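Local coordinates for protein HTH-type transcriptional regulator AscG (Escherichia coli K12, PDB 3DBI) that represses transcription of the cryptic asc operon as a sequence-specific DNA-binding regulator of the LacI family, at residues 67-72 with 123-128; 163-168 with 193-198. One frame throughout, in Å; residues are numbered along the deposited sequence.

Contact 1 (67-72 with 123-128); sequences VVTNTL and IMIYPR. With PO4 (phosphate ion), chain D.
Thr69 OG1 is gripped from two directions: it donates to Tyr126 O at 2.8 Å, tilted out of that carbonyl's plane, and accepts from Thr71 OG1 at 2.6 Å. The Thr69 hydroxyl suits its place by accepting and donating at once; Thr71 supplies a donor and a methyl. With chi1 at 51°, the Thr71 hydroxyl sits between backbone N and carbonyl carbon, which leaves CG2 over one face of the Tyr126 ring, 4.1 Å from its centroid. Val67 N bonds nearly straight to Met124 O (3.1 Å), and Val67 CG1 lies beside Ile125 CD1 at 3.9 Å, branched chains suiting a buried pair. One water accepts from Tyr126 N and donates to Val67 O; a second joins Asn70 O to Arg128 NE. Arg128, whose planar, positive guanidinium can offer two N-H donors, turns its edge to a phosphate ion, probably from the crystallisation liquor: NH2 reaches O1 at 2.6 Å, NH1 reaches O3, and Tyr126 OH bonds weakly to O1. Loops after the strands line the ligand cleft of periplasmic-binding-protein-like folds, consistent with this anion grip. Strands 63-68 and 122-125 are neighbours in the parallel sheet, with helix 105-117 touching Ile123 and helix 77-91 touching Met124.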
ATOM      1  N   VAL A  67      -0.563  13.256 -13.078  1.00 44.40           N
ATOM      2  CA  VAL A  67      -0.321  14.083 -11.907  1.00 44.60           C
ATOM      3  C   VAL A  67      -0.164  13.190 -10.679  1.00 48.31           C
ATOM      4  O   VAL A  67      -1.079  12.447 -10.326  1.00 52.23           O
ATOM      5  CB  VAL A  67      -1.469  15.101 -11.665  1.00 46.44           C
ATOM      6  CG1 VAL A  67      -1.233  15.883 -10.375  1.00 41.76           C
ATOM      7  CG2 VAL A  67      -1.608  16.058 -12.849  1.00 44.07           C
ATOM      8  N   VAL A  68       1.001  13.257 -10.044  1.00 48.28           N
ATOM      9  CA  VAL A  68       1.232  12.574  -8.775  1.00 49.51           C
ATOM     10  C   VAL A  68       0.534  13.383  -7.696  1.00 48.55           C
ATOM     11  O   VAL A  68       0.793  14.566  -7.555  1.00 51.73           O
ATOM     12  CB  VAL A  68       2.747  12.490  -8.448  1.00 48.10           C
ATOM     13  CG1 VAL A  68       2.988  11.666  -7.203  1.00 45.85           C
ATOM     14  CG2 VAL A  68       3.501  11.902  -9.617  1.00 52.53           C
ATOM     15  N   THR A  69      -0.365  12.757  -6.952  1.00 51.92           N
ATOM     16  CA  THR A  69      -1.069  13.466  -5.884  1.00 57.99           C
ATOM     17  C   THR A  69      -0.819  12.826  -4.527  1.00 60.62           C
ATOM     18  O   THR A  69      -0.286  11.715  -4.438  1.00 60.16           O
ATOM     19  CB  THR A  69      -2.602  13.533  -6.121  1.00 58.33           C
ATOM     20  OG1 THR A  69      -3.108  12.216  -6.351  1.00 59.00           O
ATOM     21  CG2 THR A  69      -2.939  14.432  -7.304  1.00 57.29           C
ATOM     22  N   ASN A  70      -1.245  13.524  -3.476  1.00 64.10           N
ATOM     23  CA  ASN A  70      -1.106  13.057  -2.099  1.00 70.77           C
ATOM     24  C   ASN A  70      -2.063  11.912  -1.748  1.00 69.63           C
ATOM     25  O   ASN A  70      -2.726  11.931  -0.705  1.00 68.33           O
ATOM     26  CB  ASN A  70      -1.303  14.236  -1.136  1.00 72.93           C
ATOM     27  CG  ASN A  70      -0.581  14.041   0.183  1.00 80.21           C
ATOM     28  OD1 ASN A  70       0.280  13.164   0.317  1.00 79.17           O
ATOM     29  ND2 ASN A  70      -0.928  14.862   1.170  1.00 87.36           N
ATOM     30  N   THR A  71      -2.119  10.913  -2.625  1.00 72.31           N
ATOM     31  CA  THR A  71      -3.098   9.835  -2.533  1.00 72.91           C
ATOM     32  C   THR A  71      -2.477   8.438  -2.660  1.00 74.76           C
ATOM     33  O   THR A  71      -3.207   7.444  -2.699  1.00 77.93           O
ATOM     34  CB  THR A  71      -4.219   9.990  -3.591  1.00 72.55           C
ATOM     35  OG1 THR A  71      -3.638  10.173  -4.888  1.00 71.13           O
ATOM     36  CG2 THR A  71      -5.144  11.171  -3.271  1.00 72.50           C
ATOM     37  N   LEU A  72      -1.147   8.351  -2.737  1.00 74.27           N
ATOM     38  CA  LEU A  72      -0.481   7.049  -2.575  1.00 75.28           C
ATOM     39  C   LEU A  72      -0.740   6.585  -1.143  1.00 77.94           C
ATOM     40  O   LEU A  72      -0.668   7.391  -0.233  1.00 79.59           O
ATOM     41  CB  LEU A  72       1.031   7.080  -2.887  1.00 76.44           C
ATOM     42  CG  LEU A  72       1.946   8.298  -3.036  1.00 69.71           C
ATOM     43  CD1 LEU A  72       3.381   7.889  -2.833  1.00 70.76           C
ATOM     44  CD2 LEU A  72       1.783   8.969  -4.386  1.00 71.68           C
ATOM     45  N   ILE A 123      -3.961  13.915 -19.975  1.00 51.58           N
ATOM     46  CA  ILE A 123      -3.542  14.019 -18.581  1.00 50.32           C
ATOM     47  C   ILE A 123      -4.511  13.221 -17.716  1.00 52.91           C
ATOM     48  O   ILE A 123      -5.720  13.289 -17.911  1.00 56.53           O
ATOM     49  CB  ILE A 123      -3.495  15.501 -18.122  1.00 48.98           C
ATOM     50  CG1 ILE A 123      -2.368  16.242 -18.837  1.00 50.37           C
ATOM     51  CG2 ILE A 123      -3.309  15.627 -16.601  1.00 44.91           C
ATOM     52  CD1 ILE A 123      -2.641  17.698 -19.015  1.00 55.07           C
HETATM   53  N   MSE A 124      -3.977  12.447 -16.773  1.00 49.91           N
HETATM   54  CA  MSE A 124      -4.809  11.700 -15.840  1.00 47.69           C
HETATM   55  C   MSE A 124      -4.502  12.154 -14.427  1.00 50.51           C
HETATM   56  O   MSE A 124      -3.341  12.409 -14.093  1.00 52.14           O
HETATM   57  CB  MSE A 124      -4.559  10.199 -15.971  1.00 49.09           C
HETATM   58  CG  MSE A 124      -4.189   9.749 -17.375  1.00 51.01           C
HETATM   59 SE   MSE A 124      -3.952   7.852 -17.441  0.50 47.25          SE
HETATM   60  CE  MSE A 124      -5.856   7.403 -17.390  1.00 53.93           C
ATOM     61  N   ILE A 125      -5.542  12.243 -13.603  1.00 48.18           N
ATOM     62  CA  ILE A 125      -5.410  12.731 -12.236  1.00 47.20           C
ATOM     63  C   ILE A 125      -6.450  12.089 -11.303  1.00 48.13           C
ATOM     64  O   ILE A 125      -7.588  11.852 -11.697  1.00 48.73           O
ATOM     65  CB  ILE A 125      -5.473  14.301 -12.192  1.00 47.57           C
ATOM     66  CG1 ILE A 125      -5.313  14.839 -10.765  1.00 46.98           C
ATOM     67  CG2 ILE A 125      -6.757  14.833 -12.863  1.00 46.65           C
ATOM     68  CD1 ILE A 125      -5.072  16.350 -10.676  1.00 46.37           C
ATOM     69  N   TYR A 126      -6.015  11.759 -10.089  1.00 47.65           N
ATOM     70  CA  TYR A 126      -6.901  11.491  -8.966  1.00 46.18           C
ATOM     71  C   TYR A 126      -6.683  12.644  -7.980  1.00 48.62           C
ATOM     72  O   TYR A 126      -5.761  12.613  -7.175  1.00 50.23           O
ATOM     73  CB  TYR A 126      -6.595  10.116  -8.355  1.00 43.96           C
ATOM     74  CG  TYR A 126      -7.283   9.778  -7.037  1.00 42.38           C
ATOM     75  CD1 TYR A 126      -8.507  10.356  -6.670  1.00 43.54           C
ATOM     76  CD2 TYR A 126      -6.712   8.851  -6.165  1.00 42.75           C
ATOM     77  CE1 TYR A 126      -9.127  10.033  -5.448  1.00 45.96           C
ATOM     78  CE2 TYR A 126      -7.322   8.513  -4.958  1.00 44.67           C
ATOM     79  CZ  TYR A 126      -8.527   9.105  -4.602  1.00 48.81           C
ATOM     80  OH  TYR A 126      -9.126   8.761  -3.403  1.00 46.71           O
ATOM     81  N   PRO A 127      -7.529  13.683  -8.064  1.00 50.95           N
ATOM     82  CA  PRO A 127      -7.351  14.911  -7.291  1.00 53.20           C
ATOM     83  C   PRO A 127      -7.761  14.822  -5.819  1.00 56.63           C
ATOM     84  O   PRO A 127      -8.878  14.410  -5.500  1.00 57.17           O
ATOM     85  CB  PRO A 127      -8.227  15.917  -8.036  1.00 52.42           C
ATOM     86  CG  PRO A 127      -9.279  15.100  -8.679  1.00 50.55           C
ATOM     87  CD  PRO A 127      -8.708  13.745  -8.946  1.00 51.73           C
ATOM     88  N   ARG A 128      -6.848  15.219  -4.940  1.00 59.10           N
ATOM     89  CA  ARG A 128      -7.104  15.255  -3.504  1.00 62.68           C
ATOM     90  C   ARG A 128      -7.716  16.611  -3.099  1.00 63.90           C
ATOM     91  O   ARG A 128      -8.672  16.658  -2.321  1.00 66.24           O
ATOM     92  CB  ARG A 128      -5.808  14.907  -2.731  1.00 64.13           C
ATOM     93  CG  ARG A 128      -5.643  15.428  -1.282  1.00 68.41           C
ATOM     94  CD  ARG A 128      -6.577  14.826  -0.231  1.00 70.71           C
ATOM     95  NE  ARG A 128      -6.713  13.382  -0.367  1.00 75.80           N
ATOM     96  CZ  ARG A 128      -7.860  12.750  -0.605  1.00 73.58           C
ATOM     97  NH1 ARG A 128      -9.010  13.423  -0.714  1.00 64.09           N
ATOM     98  NH2 ARG A 128      -7.852  11.427  -0.722  1.00 71.54           N
TER
HETATM   99  P   PO4 D 339     -11.089  10.679  -1.159  1.00 65.45           P
HETATM  100  O1  PO4 D 339      -9.981  10.967  -2.144  1.00 58.40           O
HETATM  101  O2  PO4 D 339     -11.141   9.202  -0.868  1.00 58.30           O
HETATM  102  O3  PO4 D 339     -10.821  11.410   0.132  1.00 49.97           O
HETATM  103  O4  PO4 D 339     -12.399  11.126  -1.762  1.00 66.26           O
HETATM  104  O   HOH W   1      -3.386  11.701  -9.323  1.00 54.82           O
HETATM  105  O   HOH W   2      -5.100  11.041   0.174  1.00 75.48           O

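Contact 2 (163-168 with 193-198). With PO4 (phosphate ion), chain D.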
ATOM      1  N   CYS A 163     -17.260   5.910  -8.699  1.00 52.79           N
ATOM      2  CA  CYS A 163     -17.966   4.870  -7.989  1.00 53.03           C
ATOM      3  C   CYS A 163     -19.013   5.543  -7.103  1.00 54.44           C
ATOM      4  O   CYS A 163     -18.734   6.572  -6.472  1.00 54.22           O
ATOM      5  CB  CYS A 163     -16.963   4.069  -7.163  1.00 51.49           C
ATOM      6  SG  CYS A 163     -17.677   2.841  -6.118  1.00 54.41           S
ATOM      7  N   ASP A 164     -20.218   4.984  -7.065  1.00 54.95           N
ATOM      8  CA  ASP A 164     -21.277   5.558  -6.243  1.00 57.71           C
ATOM      9  C   ASP A 164     -21.075   5.166  -4.780  1.00 55.85           C
ATOM     10  O   ASP A 164     -21.699   4.216  -4.286  1.00 54.07           O
ATOM     11  CB  ASP A 164     -22.664   5.132  -6.751  1.00 61.41           C
ATOM     12  CG  ASP A 164     -23.794   6.040  -6.243  1.00 66.79           C
ATOM     13  OD1 ASP A 164     -23.580   6.834  -5.294  1.00 69.10           O
ATOM     14  OD2 ASP A 164     -24.915   5.949  -6.794  1.00 70.74           O
ATOM     15  N   HIS A 165     -20.211   5.921  -4.098  1.00 52.41           N
ATOM     16  CA  HIS A 165     -19.841   5.648  -2.703  1.00 52.96           C
ATOM     17  C   HIS A 165     -20.994   5.842  -1.719  1.00 52.42           C
ATOM     18  O   HIS A 165     -21.022   5.197  -0.669  1.00 53.94           O
ATOM     19  CB  HIS A 165     -18.628   6.484  -2.268  1.00 50.04           C
ATOM     20  CG  HIS A 165     -17.345   6.066  -2.914  1.00 50.68           C
ATOM     21  ND1 HIS A 165     -16.768   4.833  -2.698  1.00 50.20           N
ATOM     22  CD2 HIS A 165     -16.533   6.717  -3.782  1.00 48.30           C
ATOM     23  CE1 HIS A 165     -15.656   4.742  -3.405  1.00 49.86           C
ATOM     24  NE2 HIS A 165     -15.491   5.871  -4.075  1.00 48.37           N
ATOM     25  N   LYS A 166     -21.923   6.733  -2.063  1.00 54.31           N
ATOM     26  CA  LYS A 166     -23.177   6.925  -1.317  1.00 56.78           C
ATOM     27  C   LYS A 166     -24.101   5.692  -1.350  1.00 55.33           C
ATOM     28  O   LYS A 166     -24.543   5.231  -0.297  1.00 57.88           O
ATOM     29  CB  LYS A 166     -23.900   8.180  -1.828  1.00 58.84           C
ATOM     30  CG  LYS A 166     -25.410   8.201  -1.631  1.00 63.55           C
ATOM     31  CD  LYS A 166     -25.850   9.080  -0.478  1.00 68.54           C
ATOM     32  CE  LYS A 166     -26.420  10.392  -0.998  1.00 73.32           C
ATOM     33  NZ  LYS A 166     -27.584  10.861  -0.192  1.00 74.51           N
ATOM     34  N   GLN A 167     -24.369   5.166  -2.548  1.00 54.02           N
ATOM     35  CA  GLN A 167     -25.243   3.996  -2.733  1.00 56.00           C
ATOM     36  C   GLN A 167     -24.590   2.735  -2.170  1.00 55.25           C
ATOM     37  O   GLN A 167     -25.258   1.898  -1.568  1.00 57.38           O
ATOM     38  CB  GLN A 167     -25.595   3.814  -4.223  1.00 56.26           C
ATOM     39  CG  GLN A 167     -26.608   2.700  -4.548  1.00 62.68           C
ATOM     40  CD  GLN A 167     -27.972   2.913  -3.883  1.00 70.16           C
ATOM     41  OE1 GLN A 167     -28.578   3.980  -4.002  1.00 70.63           O
ATOM     42  NE2 GLN A 167     -28.456   1.890  -3.181  1.00 68.85           N
ATOM     43  N   THR A 168     -23.276   2.629  -2.357  1.00 55.09           N
ATOM     44  CA  THR A 168     -22.481   1.531  -1.822  1.00 51.94           C
ATOM     45  C   THR A 168     -22.593   1.475  -0.295  1.00 51.92           C
ATOM     46  O   THR A 168     -22.809   0.401   0.287  1.00 53.39           O
ATOM     47  CB  THR A 168     -21.007   1.665  -2.263  1.00 51.83           C
ATOM     48  OG1 THR A 168     -20.921   1.549  -3.691  1.00 51.79           O
ATOM     49  CG2 THR A 168     -20.159   0.591  -1.645  1.00 48.10           C
ATOM     50  N   SER A 193     -13.078  14.916   3.018  1.00 56.54           N
ATOM     51  CA  SER A 193     -13.000  13.885   1.992  1.00 52.84           C
ATOM     52  C   SER A 193     -14.358  13.663   1.323  1.00 52.86           C
ATOM     53  O   SER A 193     -15.340  13.392   2.014  1.00 54.28           O
ATOM     54  CB  SER A 193     -12.495  12.577   2.595  1.00 51.77           C
ATOM     55  OG  SER A 193     -12.815  11.484   1.748  1.00 53.90           O
ATOM     56  N   PRO A 194     -14.411  13.777  -0.021  1.00 51.56           N
ATOM     57  CA  PRO A 194     -15.627  13.485  -0.789  1.00 51.25           C
ATOM     58  C   PRO A 194     -16.184  12.076  -0.525  1.00 53.76           C
ATOM     59  O   PRO A 194     -17.399  11.916  -0.375  1.00 56.01           O
ATOM     60  CB  PRO A 194     -15.167  13.618  -2.245  1.00 50.86           C
ATOM     61  CG  PRO A 194     -13.980  14.535  -2.184  1.00 49.53           C
ATOM     62  CD  PRO A 194     -13.303  14.229  -0.887  1.00 48.13           C
ATOM     63  N   THR A 195     -15.305  11.077  -0.454  1.00 50.21           N
ATOM     64  CA  THR A 195     -15.715   9.691  -0.235  1.00 47.32           C
ATOM     65  C   THR A 195     -16.299   9.526   1.170  1.00 48.46           C
ATOM     66  O   THR A 195     -17.309   8.841   1.367  1.00 51.27           O
ATOM     67  CB  THR A 195     -14.530   8.724  -0.437  1.00 45.48           C
ATOM     68  OG1 THR A 195     -13.970   8.920  -1.742  1.00 50.13           O
ATOM     69  CG2 THR A 195     -14.982   7.277  -0.314  1.00 44.32           C
ATOM     70  N   SER A 196     -15.667  10.182   2.135  1.00 46.76           N
ATOM     71  CA  SER A 196     -16.103  10.142   3.530  1.00 49.22           C
ATOM     72  C   SER A 196     -17.440  10.845   3.759  1.00 51.39           C
ATOM     73  O   SER A 196     -18.225  10.428   4.617  1.00 49.07           O
ATOM     74  CB  SER A 196     -15.043  10.778   4.421  1.00 48.52           C
ATOM     75  OG  SER A 196     -15.518  10.986   5.733  1.00 53.75           O
ATOM     76  N   ILE A 197     -17.669  11.920   2.999  1.00 54.11           N
ATOM     77  CA  ILE A 197     -18.947  12.636   2.983  1.00 55.07           C
ATOM     78  C   ILE A 197     -20.039  11.723   2.419  1.00 54.62           C
ATOM     79  O   ILE A 197     -21.096  11.565   3.043  1.00 56.43           O
ATOM     80  CB  ILE A 197     -18.839  13.967   2.177  1.00 55.61           C
ATOM     81  CG1 ILE A 197     -18.101  15.024   3.004  1.00 57.18           C
ATOM     82  CG2 ILE A 197     -20.213  14.499   1.761  1.00 56.51           C
ATOM     83  CD1 ILE A 197     -17.492  16.152   2.170  1.00 51.17           C
ATOM     84  N   GLU A 198     -19.724  11.097   1.309  1.00 50.86           N
ATOM     85  CA  GLU A 198     -20.631  10.242   0.627  1.00 56.29           C
ATOM     86  C   GLU A 198     -21.031   9.040   1.443  1.00 53.00           C
ATOM     87  O   GLU A 198     -22.153   8.627   1.407  1.00 54.72           O
ATOM     88  CB  GLU A 198     -20.004   9.801  -0.674  1.00 53.95           C
ATOM     89  CG  GLU A 198     -20.385  10.652  -1.837  1.00 66.72           C
ATOM     90  CD  GLU A 198     -19.257  10.901  -2.810  1.00 74.29           C
ATOM     91  OE1 GLU A 198     -18.622  11.963  -2.721  1.00 81.99           O
ATOM     92  OE2 GLU A 198     -19.030  10.054  -3.692  1.00 83.43           O
TER
HETATM   93  P   PO4 D 339     -11.089  10.679  -1.159  1.00 65.45           P
HETATM   94  O1  PO4 D 339      -9.981  10.967  -2.144  1.00 58.40           O
HETATM   95  O2  PO4 D 339     -11.141   9.202  -0.868  1.00 58.30           O
HETATM   96  O3  PO4 D 339     -10.821  11.410   0.132  1.00 49.97           O
HETATM   97  O4  PO4 D 339     -12.399  11.126  -1.762  1.00 66.26           O
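Thr195 CG2 sits squarely over one face of the His165 ring, 3.7 Å from the ring centroid and 10° off its normal, a CH-pi contact that forms the tight part of this helix pairing. The opposite face is covered by Cys163 SG, nearer the rim, so the imidazole is held between a methyl and a sulfur. A flat aromatic group fits this slot, and its NE2 is hydrogen-bonded to Asn150. With chi1 at -56°, Thr195 OG1 lies beside the backbone N and CG2 stands anti to it, so the methyl goes to the histidine while OG1 donates to phosphate O4 at 2.7 Å. Thr195 N also donates to O4, and Ser193 OG, at the N-cap, donates a hydrogen bond to O3 at 2.6 Å while accepting from Ser196 N. The anion thus lies at a helix N terminus, whose dipole would probably help to hold it, consistent with the ligand cleft of a binding-protein-like fold. Were His165 an alanine, the Thr195 methyl would be likely to lose the ring face it packs on, and Asn150 OD1 its imidazole mate. The other side is looser. Lys166 CA approaches Glu198 O at 3.4 Å, a CA-H...O contact, but the lysine's bent, exposed chain leads away toward a weak, long ion pair with Asp205. Glu198 lays its OE2 at the edge of the His165 ring. Helices 165-178 and 194-209 meet at their first turns, His165 also touching Arg199 and Lys166 Ala201, while Asn150, just after strand 146-149, ties the pair to the parallel sheet.

Starting from the N terminus of the modelled chain, strand 63-68 leads into contact 1, which closes a loop of 50 residues holding helix 77-91, strand 95-100 and helix 105-117. The chain then passes through helix 132-141 and adds strands 146-149 and 160-161 to the parallel sheet before contact 2 opens. That contact closes a shorter loop of 24 residues, the rest of helix 165-178 and strand 184-187. The loops follow in series, neither nested nor crossed. Contact 1 joins neighbouring strands of the parallel sheet; contact 2 joins two helix starts beside the mixed sheet. The contacts do not touch, but the phosphate, bonded by Arg128 and by Ser193 and Thr195, joins the two halves of the fold.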